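Local atomic coordinates of protein (glyceraldehyde 3-phosphate dehydrogenase) (Sulfolobus solfataricus, PDB entry 1B7G), a protein that catalyses the phosphorylating oxidation of D-glyceraldehyde 3-phosphate in glycolysis, using NADP in preference to NAD as the cofactor. Residues V4-Y9 against V82-N87. The protein carries 1 engineered substitution. Numbering follows the deposited sequence.
Sequences VAVNGY and VDTTPN
In the Rossmann-type sheet of the nucleotide-binding domain, V6 pairs with V82 and N7 with D83 where strands 2-7 and 80-83 run parallel at its centre before giving way to loops that, as in relatives, probably face the cofactor. V82 N gives a nearly straight bond to A5 O (2.8 Å, 176° at the hydrogen), N7 N returns one to V82 O, and T84 N closes on N7 O at 2.8 Å. Beyond the strand ends the side chain of T84 takes over: with OG1 set between its own backbone N and carbonyl carbon (chi1 60°), the hydroxyl donates to G8 O at 2.6 Å, while a water bridges G8 O and T84 O. No side chain fits at G8, first glycine of an apparent GxGxxG turn: a CB would run into T84 O across the contact and, at these backbone angles, into N7 O. On the N7 face, D83 OD1 closes an Asx turn by accepting T85 N (3.1 Å) and also takes the T85 hydroxyl through its syn lone pair; CG2 of T85 lies 3.8 Å from OD1 of N7. The side chains of N7 and D83 run alongside each other, amide and carboxylate planes 51° apart, and N7 ND2 and D83 OD2 both bond to Y97 OH on helix 89-99. With an alanine at D83 the Asx turn would probably be lost, leaving T85 N and OG1 without their shared acceptor and Y97 OH without one partner. On the valine face, V4 CG1 meets V82 CG2 at 3.9 Å, both residues packing on helices 11-21 and 304-315, while strand 26-32 flanks V4 and V6 through backbone bonds.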
loop_
_atom_site.group_PDB
_atom_site.type_symbol
_atom_site.label_atom_id
_atom_site.label_comp_id
_atom_site.label_asym_id
_atom_site.label_seq_id
_atom_site.Cartn_x
_atom_site.Cartn_y
_atom_site.Cartn_z
ATOM N N VAL A 4 19.415 -5.785 19.667
ATOM C CA VAL A 4 19.345 -6.472 18.375
ATOM C C VAL A 4 19.806 -5.597 17.219
ATOM O O VAL A 4 19.360 -4.472 17.010
ATOM C CB VAL A 4 17.910 -6.936 18.022
ATOM C CG1 VAL A 4 17.935 -7.870 16.805
ATOM C CG2 VAL A 4 17.202 -7.585 19.177
ATOM N N ALA A 5 20.675 -6.203 16.397
ATOM C CA ALA A 5 21.114 -5.602 15.146
ATOM C C ALA A 5 20.331 -6.203 13.950
ATOM O O ALA A 5 20.011 -7.375 14.004
ATOM C CB ALA A 5 22.590 -5.972 14.987
ATOM N N VAL A 6 20.082 -5.463 12.893
ATOM C CA VAL A 6 19.509 -5.937 11.643
ATOM C C VAL A 6 20.485 -5.689 10.491
ATOM O O VAL A 6 20.759 -4.572 10.088
ATOM C CB VAL A 6 18.162 -5.305 11.246
ATOM C CG1 VAL A 6 17.630 -5.921 9.966
ATOM C CG2 VAL A 6 17.145 -5.463 12.367
ATOM N N ASN A 7 20.982 -6.789 9.935
ATOM C CA ASN A 7 21.971 -6.710 8.855
ATOM C C ASN A 7 21.259 -6.874 7.521
ATOM O O ASN A 7 20.702 -7.922 7.214
ATOM C CB ASN A 7 23.065 -7.748 9.124
ATOM C CG ASN A 7 24.208 -7.638 8.116
ATOM O OD1 ASN A 7 24.208 -6.717 7.310
ATOM N ND2 ASN A 7 25.152 -8.575 8.144
ATOM N N GLY A 8 21.123 -5.774 6.790
ATOM C CA GLY A 8 20.418 -5.679 5.535
ATOM C C GLY A 8 19.059 -5.012 5.646
ATOM O O GLY A 8 18.035 -5.692 5.785
ATOM N N TYR A 9 18.958 -3.700 5.512
ATOM C CA TYR A 9 17.716 -2.947 5.611
ATOM C C TYR A 9 16.948 -2.967 4.304
ATOM O O TYR A 9 16.860 -1.929 3.629
ATOM C CB TYR A 9 18.076 -1.481 6.002
ATOM C CG TYR A 9 16.930 -0.667 6.542
ATOM C CD1 TYR A 9 16.446 -0.926 7.834
ATOM C CD2 TYR A 9 16.310 0.321 5.804
ATOM C CE1 TYR A 9 15.402 -0.182 8.355
ATOM C CE2 TYR A 9 15.262 1.065 6.335
ATOM C CZ TYR A 9 14.820 0.804 7.606
ATOM O OH TYR A 9 13.746 1.509 8.118
ATOM N N VAL A 82 19.993 -10.153 13.415
ATOM C CA VAL A 82 18.992 -10.631 12.468
ATOM C C VAL A 82 19.549 -10.357 11.045
ATOM O O VAL A 82 19.658 -9.217 10.592
ATOM C CB VAL A 82 17.597 -10.031 12.534
ATOM C CG1 VAL A 82 16.669 -10.714 11.503
ATOM C CG2 VAL A 82 16.958 -10.222 13.912
ATOM N N ASP A 83 20.006 -11.423 10.402
ATOM C CA ASP A 83 20.600 -11.283 9.069
ATOM C C ASP A 83 19.492 -11.386 8.023
ATOM O O ASP A 83 18.837 -12.426 7.940
ATOM C CB ASP A 83 21.680 -12.336 8.846
ATOM C CG ASP A 83 22.388 -12.216 7.511
ATOM O OD1 ASP A 83 21.738 -12.102 6.449
ATOM O OD2 ASP A 83 23.636 -12.276 7.508
ATOM N N THR A 84 19.313 -10.303 7.291
ATOM C CA THR A 84 18.289 -10.218 6.250
ATOM C C THR A 84 18.911 -9.756 4.944
ATOM O O THR A 84 18.310 -9.012 4.167
ATOM C CB THR A 84 17.133 -9.291 6.631
ATOM O OG1 THR A 84 17.603 -7.965 6.874
ATOM C CG2 THR A 84 16.388 -9.767 7.861
ATOM N N THR A 85 20.134 -10.182 4.699
ATOM C CA THR A 85 20.889 -9.885 3.514
ATOM C C THR A 85 20.382 -10.759 2.337
ATOM O O THR A 85 19.778 -11.790 2.569
ATOM C CB THR A 85 22.384 -10.200 3.730
ATOM O OG1 THR A 85 22.564 -11.598 4.037
ATOM C CG2 THR A 85 22.928 -9.359 4.872
ATOM N N PRO A 86 20.828 -10.463 1.146
ATOM C CA PRO A 86 20.394 -11.202 -0.038
ATOM C C PRO A 86 20.729 -12.662 0.016
ATOM O O PRO A 86 21.621 -13.090 0.777
ATOM C CB PRO A 86 20.982 -10.399 -1.187
ATOM C CG PRO A 86 21.353 -9.055 -0.637
ATOM C CD PRO A 86 21.692 -9.287 0.817
ATOM N N ASN A 87 20.035 -13.555 -0.718
ATOM C CA ASN A 87 20.382 -14.980 -0.638
ATOM C C ASN A 87 21.878 -15.143 -0.893
ATOM O O ASN A 87 22.438 -14.581 -1.831
ATOM C CB ASN A 87 19.646 -15.900 -1.601
ATOM C CG ASN A 87 18.146 -15.694 -1.608
ATOM O OD1 ASN A 87 17.548 -15.323 -0.600
ATOM N ND2 ASN A 87 17.529 -15.922 -2.761
HETATM O O HOH W 1 16.062 -6.930 4.248
#